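Local atomic coordinates of lysyl oxidase (PDB entry 1W7C), a protein that oxidises primary amines, probably including lysine side chains and diamines, to aldehydes with the help of copper and a topaquinone cofactor. Residues A[22-27]-A[81-86]; A[168-173]-A[191-196]; A[416-421]-A[692-697]. All blocks are in the same frame, centred on the assembly; numbering follows the deposited sequence.

Contact 1. Residues A[22-27]-A[81-86]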
loop_
_atom_site.group_PDB
_atom_site.type_symbol
_atom_site.label_atom_id
_atom_site.label_comp_id
_atom_site.label_asym_id
_atom_site.label_seq_id
_atom_site.Cartn_x
_atom_site.Cartn_y
_atom_site.Cartn_z
ATOM N N THR A 22 24.952 -9.213 18.286
ATOM C CA THR A 22 25.510 -9.735 17.059
ATOM C C THR A 22 25.741 -11.246 17.131
ATOM O O THR A 22 25.931 -11.817 18.219
ATOM C CB THR A 22 26.820 -8.961 16.744
ATOM O OG1 THR A 22 27.143 -9.101 15.365
ATOM C CG2 THR A 22 28.015 -9.513 17.542
ATOM N N SER A 23 25.754 -11.873 15.952
ATOM C CA SER A 23 25.975 -13.312 15.872
ATOM C C SER A 23 27.337 -13.674 16.423
ATOM O O SER A 23 28.242 -12.833 16.529
ATOM C CB SER A 23 25.853 -13.810 14.424
ATOM O OG SER A 23 26.934 -13.345 13.621
ATOM N N LEU A 24 27.487 -14.936 16.799
ATOM C CA LEU A 24 28.774 -15.411 17.281
ATOM C C LEU A 24 29.853 -15.300 16.212
ATOM O O LEU A 24 29.630 -15.545 15.029
ATOM C CB LEU A 24 28.665 -16.845 17.753
ATOM C CG LEU A 24 27.750 -17.095 18.951
ATOM C CD1 LEU A 24 27.706 -18.586 19.197
ATOM C CD2 LEU A 24 28.221 -16.320 20.187
ATOM N N ALA A 25 31.030 -14.848 16.626
ATOM C CA ALA A 25 32.203 -14.904 15.775
ATOM C C ALA A 25 32.621 -16.363 15.543
ATOM O O ALA A 25 32.309 -17.241 16.343
ATOM C CB ALA A 25 33.324 -14.145 16.446
ATOM N N LYS A 26 33.313 -16.616 14.446
ATOM C CA LYS A 26 33.788 -17.969 14.148
ATOM C C LYS A 26 34.524 -18.564 15.350
ATOM O O LYS A 26 34.320 -19.722 15.705
ATOM C CB LYS A 26 34.674 -17.954 12.909
ATOM C CG LYS A 26 35.078 -19.358 12.445
ATOM C CD LYS A 26 35.760 -19.361 11.087
ATOM C CE LYS A 26 35.635 -20.717 10.385
ATOM N NZ LYS A 26 35.434 -21.866 11.328
ATOM N N GLU A 27 35.402 -17.756 15.951
ATOM C CA GLU A 27 36.192 -18.188 17.103
ATOM C C GLU A 27 35.309 -18.578 18.314
ATOM O O GLU A 27 35.629 -19.514 19.054
ATOM C CB GLU A 27 37.225 -17.103 17.495
ATOM C CG GLU A 27 36.648 -15.713 17.809
ATOM C CD GLU A 27 36.747 -14.702 16.656
ATOM O OE1 GLU A 27 36.849 -13.483 16.949
ATOM O OE2 GLU A 27 36.695 -15.107 15.464
ATOM N N ARG A 81 28.118 -12.662 27.503
ATOM C CA ARG A 81 28.163 -13.192 26.158
ATOM C C ARG A 81 27.955 -14.694 26.297
ATOM O O ARG A 81 28.797 -15.399 26.862
ATOM C CB ARG A 81 29.530 -12.895 25.527
ATOM C CG ARG A 81 29.629 -13.266 24.103
ATOM C CD ARG A 81 28.693 -12.527 23.203
ATOM N NE ARG A 81 29.087 -12.720 21.817
ATOM C CZ ARG A 81 28.374 -12.323 20.757
ATOM N NH1 ARG A 81 27.243 -11.637 20.903
ATOM N NH2 ARG A 81 28.823 -12.557 19.539
ATOM N N ASN A 82 26.805 -15.167 25.835
ATOM C CA ASN A 82 26.395 -16.553 25.978
ATOM C C ASN A 82 25.981 -17.097 24.621
ATOM O O ASN A 82 25.491 -16.347 23.757
ATOM C CB ASN A 82 25.182 -16.639 26.897
ATOM C CG ASN A 82 25.499 -16.308 28.338
ATOM O OD1 ASN A 82 26.461 -16.809 28.910
ATOM N ND2 ASN A 82 24.659 -15.477 28.950
ATOM N N ALA A 83 26.123 -18.411 24.472
ATOM C CA ALA A 83 25.581 -19.145 23.342
ATOM C C ALA A 83 24.381 -20.000 23.743
ATOM O O ALA A 83 24.373 -20.621 24.784
ATOM C CB ALA A 83 26.666 -20.038 22.748
ATOM N N ARG A 84 23.411 -20.044 22.849
ATOM C CA ARG A 84 22.375 -21.088 22.812
ATOM C C ARG A 84 22.901 -22.163 21.868
ATOM O O ARG A 84 23.334 -21.866 20.747
ATOM C CB ARG A 84 21.088 -20.523 22.237
ATOM C CG ARG A 84 20.038 -21.582 21.881
ATOM C CD ARG A 84 18.844 -21.020 21.184
ATOM N NE ARG A 84 17.899 -22.037 20.777
ATOM C CZ ARG A 84 17.497 -22.260 19.539
ATOM N NH1 ARG A 84 18.006 -21.567 18.509
ATOM N NH2 ARG A 84 16.584 -23.235 19.324
ATOM N N THR A 85 22.873 -23.403 22.329
ATOM C CA THR A 85 23.188 -24.561 21.475
ATOM C C THR A 85 22.046 -25.542 21.525
ATOM O O THR A 85 21.292 -25.608 22.485
ATOM C CB THR A 85 24.506 -25.222 21.949
ATOM O OG1 THR A 85 24.309 -25.861 23.228
ATOM C CG2 THR A 85 25.614 -24.160 22.185
ATOM N N VAL A 86 21.857 -26.254 20.436
ATOM C CA VAL A 86 20.876 -27.324 20.386
ATOM C C VAL A 86 21.661 -28.567 19.961
ATOM O O VAL A 86 22.330 -28.571 18.907
ATOM C CB VAL A 86 19.714 -27.022 19.418
ATOM C CG1 VAL A 86 18.691 -28.140 19.459
ATOM C CG2 VAL A 86 19.084 -25.639 19.737
#
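Arg81 reaches across from the start of strand 82-89 and closes its guanidinium on the backbone carbonyls that lead into helix 26-39. Both terminal nitrogens take the same oxygen end-on: Arg81 NH1 lies 3.0 Å and Arg81 NH2 3.3 Å from Thr22 O, and both come from one face of the carbonyl plane, NH2 well above it, 53° out. A third bond, weak, runs from Arg81 NH2 to Ser23 O at 3.1 Å, with the acceptor in the guanidinium plane. The chain gets there because CG stands anti to the backbone N (chi1 -174°) and a single bend at chi2 turns the otherwise extended tail toward the loop. Glu28 forms a salt bridge with Arg81 NE, so the group is held along its edge by carbonyls and a carboxylate, which fixes its rotation. Leu24 supplies the apolar half. One methyl, Leu24 CD2, lies over a guanidinium face, 3.9 Å from Arg81 NH2, while the other, Leu24 CD1, meets Ala83 CB at 4.0 Å. Thr22 CG2 packs beside Arg81 NH2 at 3.7 Å, and Thr22 O also accepts from Thr60 of strand 53-61. Ala25 takes the N-cap position, its N bonded to Glu28. The whole is a helix entry tied by an arginine to the antiparallel sheet of the N2 domain of copper amine oxidases.

Contact 2. Residues A[168-173]-A[191-196]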
loop_
_atom_site.group_PDB
_atom_site.type_symbol
_atom_site.label_atom_id
_atom_site.label_comp_id
_atom_site.label_asym_id
_atom_site.label_seq_id
_atom_site.Cartn_x
_atom_site.Cartn_y
_atom_site.Cartn_z
ATOM N N GLU A 168 12.507 -43.254 -11.773
ATOM C CA GLU A 168 13.703 -42.421 -11.898
ATOM C C GLU A 168 13.360 -40.978 -12.294
ATOM O O GLU A 168 14.165 -40.064 -12.090
ATOM C CB GLU A 168 14.660 -42.986 -12.957
ATOM C CG GLU A 168 15.461 -44.207 -12.532
ATOM C CD GLU A 168 14.594 -45.394 -12.190
ATOM O OE1 GLU A 168 14.795 -45.946 -11.086
ATOM O OE2 GLU A 168 13.710 -45.769 -13.018
ATOM N N ASP A 169 12.187 -40.790 -12.905
ATOM C CA ASP A 169 11.788 -39.502 -13.465
ATOM C C ASP A 169 10.852 -38.719 -12.550
ATOM O O ASP A 169 10.321 -37.689 -12.956
ATOM C CB ASP A 169 11.096 -39.720 -14.827
ATOM C CG ASP A 169 12.020 -40.237 -15.877
ATOM O OD1 ASP A 169 13.230 -40.309 -15.618
ATOM O OD2 ASP A 169 11.613 -40.579 -17.001
ATOM N N MET A 170 10.639 -39.201 -11.330
ATOM C CA MET A 170 9.826 -38.507 -10.341
ATOM C C MET A 170 10.576 -38.434 -9.008
ATOM O O MET A 170 11.601 -39.098 -8.798
ATOM C CB MET A 170 8.459 -39.201 -10.195
ATOM C CG MET A 170 8.502 -40.530 -9.433
ATOM S SD MET A 170 6.957 -41.420 -9.435
ATOM C CE MET A 170 6.784 -41.844 -11.199
ATOM N N GLY A 171 10.037 -37.631 -8.112
ATOM C CA GLY A 171 10.574 -37.501 -6.781
ATOM C C GLY A 171 9.450 -37.537 -5.770
ATOM O O GLY A 171 8.481 -36.767 -5.842
ATOM N N CYS A 172 9.575 -38.435 -4.805
ATOM C CA CYS A 172 8.542 -38.628 -3.803
ATOM C C CYS A 172 9.070 -38.106 -2.475
ATOM O O CYS A 172 10.276 -38.217 -2.181
ATOM C CB CYS A 172 8.138 -40.115 -3.751
ATOM S SG CYS A 172 7.619 -40.744 -5.397
ATOM N N HIS A 173 8.177 -37.507 -1.702
ATOM C CA HIS A 173 8.548 -36.703 -0.535
ATOM C C HIS A 173 7.341 -36.539 0.409
ATOM O O HIS A 173 6.219 -36.903 0.077
ATOM C CB HIS A 173 9.069 -35.333 -0.986
ATOM C CG HIS A 173 8.111 -34.592 -1.853
ATOM N ND1 HIS A 173 7.384 -33.519 -1.404
ATOM C CD2 HIS A 173 7.737 -34.787 -3.141
ATOM C CE1 HIS A 173 6.592 -33.085 -2.370
ATOM N NE2 HIS A 173 6.784 -33.840 -3.434
ATOM N N GLY A 191 2.510 -38.098 2.087
ATOM C CA GLY A 191 3.451 -37.737 1.049
ATOM C C GLY A 191 2.868 -37.826 -0.340
ATOM O O GLY A 191 1.729 -38.290 -0.524
ATOM N N THR A 192 3.637 -37.315 -1.302
ATOM C CA THR A 192 3.237 -37.390 -2.694
ATOM C C THR A 192 4.444 -37.496 -3.588
ATOM O O THR A 192 5.581 -37.515 -3.102
ATOM C CB THR A 192 2.363 -36.164 -3.073
ATOM O OG1 THR A 192 1.709 -36.405 -4.326
ATOM C CG2 THR A 192 3.206 -34.884 -3.260
ATOM N N CYS A 193 4.194 -37.563 -4.891
ATOM C CA CYS A 193 5.252 -37.582 -5.883
ATOM C C CYS A 193 5.038 -36.468 -6.908
ATOM O O CYS A 193 3.902 -36.134 -7.258
ATOM C CB CYS A 193 5.286 -38.930 -6.621
ATOM S SG CYS A 193 5.545 -40.375 -5.583
ATOM N N ASN A 194 6.144 -35.910 -7.390
ATOM C CA ASN A 194 6.120 -34.860 -8.393
ATOM C C ASN A 194 7.081 -35.230 -9.515
ATOM O O ASN A 194 8.105 -35.897 -9.272
ATOM C CB ASN A 194 6.566 -33.515 -7.798
ATOM C CG ASN A 194 5.643 -33.023 -6.704
ATOM O OD1 ASN A 194 5.476 -33.682 -5.676
ATOM N ND2 ASN A 194 5.082 -31.833 -6.894
ATOM N N ILE A 195 6.776 -34.815 -10.734
ATOM C CA ILE A 195 7.653 -35.102 -11.870
ATOM C C ILE A 195 8.967 -34.305 -11.711
ATOM O O ILE A 195 8.937 -33.134 -11.341
ATOM C CB ILE A 195 6.957 -34.731 -13.208
ATOM C CG1 ILE A 195 5.590 -35.430 -13.362
ATOM C CG2 ILE A 195 7.885 -35.005 -14.382
ATOM C CD1 ILE A 195 5.647 -36.903 -13.511
ATOM N N ASN A 196 10.104 -34.932 -11.989
ATOM C CA ASN A 196 11.385 -34.228 -11.946
ATOM C C ASN A 196 11.477 -33.252 -13.102
ATOM O O ASN A 196 11.076 -33.567 -14.222
ATOM C CB ASN A 196 12.586 -35.179 -12.089
ATOM C CG ASN A 196 12.714 -36.172 -10.968
ATOM O OD1 ASN A 196 12.176 -35.992 -9.878
ATOM N ND2 ASN A 196 13.462 -37.236 -11.229
HETATM O O HOH W 1 11.044 -36.189 -15.126
HETATM O O HOH W 2 14.191 -37.975 -8.189
#
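This is a disulfide-bridged antiparallel pairing of strands 170-180 and 187-195, the two arms of a beta hairpin at the edge of a five-stranded sheet. Cys172 and Cys193 face each other in a non-hydrogen-bonded pair, their CA atoms 4.0 Å apart, and the SG atoms join at 2.1 Å with a chi3 of 102°. Both side chains leave their strands on the same face of the sheet, which puts the bridge there; in each, SG is anti to the carbonyl carbon and so turned toward its partner. Met170, which also packs on Leu159 and Ile163 of helix 153-163, rests its SD 4.1 Å from Cys193 CB. Hydrogen-bonded pairs flank the bridge, Gly171 with Asn194 and His173 with Thr192. On the other face His173 NE2 donates to Asn194 OD1 at 2.6 Å, a short and nearly straight bond (175°); the acceptor lies in the ring plane, yet the ring nitrogen stands above the amide plane, which is turned 45° from the ring. Asn194 ND2 is satisfied by Glu202 O, so both ends of the amide are fixed. Thr192 CG2 lies alongside the imidazole, 3.7 Å from His173 NE2. Beyond the last pair, Asn196 N bonds to Asp169 O at 2.9 Å, and one water links that same oxygen to Asn196 O. The arrangement is that of a cross-strand disulfide in a non-hydrogen-bonded pair of a beta hairpin.

Contact 3. Residues A[416-421]-A[692-697]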
loop_
_atom_site.group_PDB
_atom_site.type_symbol
_atom_site.label_atom_id
_atom_site.label_comp_id
_atom_site.label_asym_id
_atom_site.label_seq_id
_atom_site.Cartn_x
_atom_site.Cartn_y
_atom_site.Cartn_z
ATOM N N ALA A 416 -0.293 31.546 -2.084
ATOM C CA ALA A 416 0.211 32.848 -1.651
ATOM C C ALA A 416 1.543 33.197 -2.333
ATOM O O ALA A 416 2.464 33.707 -1.686
ATOM C CB ALA A 416 0.354 32.844 -0.119
ATOM N N SER A 417 1.634 32.905 -3.636
ATOM C CA SER A 417 2.805 33.234 -4.475
ATOM C C SER A 417 4.082 32.435 -4.133
ATOM O O SER A 417 5.191 32.879 -4.436
ATOM C CB SER A 417 3.073 34.747 -4.498
ATOM O OG SER A 417 1.900 35.427 -4.901
ATOM N N TYR A 418 3.932 31.240 -3.581
ATOM C CA TYR A 418 5.067 30.338 -3.402
ATOM C C TYR A 418 4.680 28.896 -3.665
ATOM O O TYR A 418 3.494 28.546 -3.680
ATOM C CB TYR A 418 5.624 30.438 -1.973
ATOM C CG TYR A 418 4.726 29.844 -0.877
ATOM C CD1 TYR A 418 4.759 28.478 -0.553
ATOM C CD2 TYR A 418 3.851 30.656 -0.159
ATOM C CE1 TYR A 418 3.943 27.972 0.425
ATOM C CE2 TYR A 418 3.018 30.138 0.845
ATOM C CZ TYR A 418 3.076 28.787 1.135
ATOM O OH TYR A 418 2.286 28.227 2.127
ATOM N N SER A 419 5.701 28.078 -3.941
ATOM C CA SER A 419 5.545 26.638 -3.891
ATOM C C SER A 419 6.661 26.065 -3.064
ATOM O O SER A 419 7.822 26.426 -3.264
ATOM C CB SER A 419 5.587 26.021 -5.287
ATOM O OG SER A 419 4.432 26.326 -6.023
ATOM N N ALA A 420 6.302 25.203 -2.130
ATOM C CA ALA A 420 7.262 24.586 -1.228
ATOM C C ALA A 420 7.106 23.078 -1.379
ATOM O O ALA A 420 6.025 22.558 -1.225
ATOM C CB ALA A 420 6.968 25.022 0.196
ATOM N N ILE A 421 8.153 22.383 -1.789
ATOM C CA ILE A 421 8.104 20.934 -2.001
ATOM C C ILE A 421 9.315 20.285 -1.325
ATOM O O ILE A 421 10.430 20.763 -1.496
ATOM C CB ILE A 421 8.109 20.554 -3.549
ATOM C CG1 ILE A 421 7.129 21.401 -4.360
ATOM C CG2 ILE A 421 7.845 19.059 -3.723
ATOM C CD1 ILE A 421 7.359 21.330 -5.790
ATOM N N GLN A 692 14.737 19.982 -0.324
ATOM C CA GLN A 692 13.476 20.674 -0.564
ATOM C C GLN A 692 13.736 21.911 -1.408
ATOM O O GLN A 692 14.908 22.295 -1.594
ATOM C CB GLN A 692 12.761 20.981 0.764
ATOM C CG GLN A 692 13.520 21.787 1.770
ATOM C CD GLN A 692 12.654 22.095 2.988
ATOM O OE1 GLN A 692 11.711 22.864 2.892
ATOM N NE2 GLN A 692 13.017 21.541 4.145
ATOM N N VAL A 693 12.658 22.503 -1.927
ATOM C CA VAL A 693 12.728 23.722 -2.740
ATOM C C VAL A 693 11.691 24.690 -2.190
ATOM O O VAL A 693 10.621 24.288 -1.742
ATOM C CB VAL A 693 12.492 23.433 -4.260
ATOM C CG1 VAL A 693 11.110 22.861 -4.523
ATOM C CG2 VAL A 693 12.732 24.677 -5.099
ATOM N N PHE A 694 12.038 25.970 -2.262
ATOM C CA PHE A 694 11.128 27.054 -1.945
ATOM C C PHE A 694 11.189 28.021 -3.099
ATOM O O PHE A 694 12.183 28.684 -3.307
ATOM C CB PHE A 694 11.507 27.711 -0.618
ATOM C CG PHE A 694 10.557 28.780 -0.157
ATOM C CD1 PHE A 694 11.017 30.060 0.168
ATOM C CD2 PHE A 694 9.213 28.511 0.005
ATOM C CE1 PHE A 694 10.145 31.036 0.615
ATOM C CE2 PHE A 694 8.328 29.503 0.447
ATOM C CZ PHE A 694 8.794 30.751 0.762
ATOM N N TYR A 695 10.119 28.031 -3.868
ATOM C CA TYR A 695 9.947 28.894 -5.028
ATOM C C TYR A 695 9.052 30.044 -4.608
ATOM O O TYR A 695 8.016 29.822 -3.979
ATOM C CB TYR A 695 9.231 28.094 -6.140
ATOM C CG TYR A 695 8.689 28.977 -7.246
ATOM C CD1 TYR A 695 7.412 29.549 -7.161
ATOM C CD2 TYR A 695 9.443 29.217 -8.374
ATOM C CE1 TYR A 695 6.937 30.374 -8.146
ATOM C CE2 TYR A 695 8.982 30.047 -9.401
ATOM C CZ TYR A 695 7.710 30.602 -9.275
ATOM O OH TYR A 695 7.233 31.415 -10.274
ATOM N N THR A 696 9.437 31.264 -4.959
ATOM C CA THR A 696 8.578 32.412 -4.755
ATOM C C THR A 696 8.441 33.219 -6.006
ATOM O O THR A 696 9.373 33.297 -6.798
ATOM C CB THR A 696 9.116 33.310 -3.642
ATOM O OG1 THR A 696 10.471 33.671 -3.913
ATOM C CG2 THR A 696 9.139 32.565 -2.294
ATOM N N TYR A 697 7.279 33.861 -6.129
ATOM C CA TYR A 697 7.024 34.762 -7.239
ATOM C C TYR A 697 6.657 36.119 -6.665
ATOM O O TYR A 697 5.850 36.209 -5.756
ATOM C CB TYR A 697 5.900 34.225 -8.123
ATOM C CG TYR A 697 5.529 35.133 -9.282
ATOM C CD1 TYR A 697 6.158 35.008 -10.514
ATOM C CD2 TYR A 697 4.548 36.115 -9.143
ATOM C CE1 TYR A 697 5.819 35.829 -11.585
ATOM C CE2 TYR A 697 4.202 36.943 -10.205
ATOM C CZ TYR A 697 4.841 36.792 -11.423
ATOM O OH TYR A 697 4.507 37.610 -12.475
#
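Tyr418 and Phe694 meet on one face of an antiparallel strand pair, where Phe694 CE2 touches Tyr418 CB at 3.7 Å. With CG anti to its backbone N (chi1 -176°), Phe694 lays its ring along the neighbouring strand, presenting its edge to Ala420 CB, 4.2 Å from Phe694 CD2. The two aromatic rings are set obliquely, planes at 45° and centroids 5.8 Å apart. On the reverse face Ile421 CB packs on Val693 CG1 at 3.9 Å, and the edge of the Tyr695 ring lies by Ser419 N. Five backbone bonds underlie this, among them the nearly straight one from Tyr695 N to Ser419 O, 2.9 Å. In the second subunit, Asn199 O bonds Tyr418 OH, Tyr728 meets Ser419 OG and stands edge-to-face to Tyr695, and Tyr730 OH bonds Ser417 N. Ser417 still fits closely, its CB 3.4 Å from Tyr697 O, and the last backbone bond, Tyr697 N to Ser417 O at 2.9 Å, closes the pairing. The looser side lies at partly exposed Thr696, barely covered by the other strand, and at the Tyr697 ring, which leads away. Together they form a strand pair in an outlying antiparallel sheet, packed against the second subunit of the copper amine oxidase dimer.

In the fold
The three contacts follow one another along the chain without overlap and occupy separate parts of it. Contact 1 and contact 2 belong to the N-terminal region, with centres about 39 Å apart, whereas contact 3 pairs strand 418-433 with strand 692-697, far along the chain. Its centre lies about 66 Å from that of contact 2, across the centre of the chain, and about 55 Å from that of contact 1; none touches another. All are remote from the copper site formed by His488, His490 and His654 with the topaquinone derived from Tyr438. Only contact 3 is touched by the second subunit, so contacts 1 and 2 concern the internal architecture of one chain.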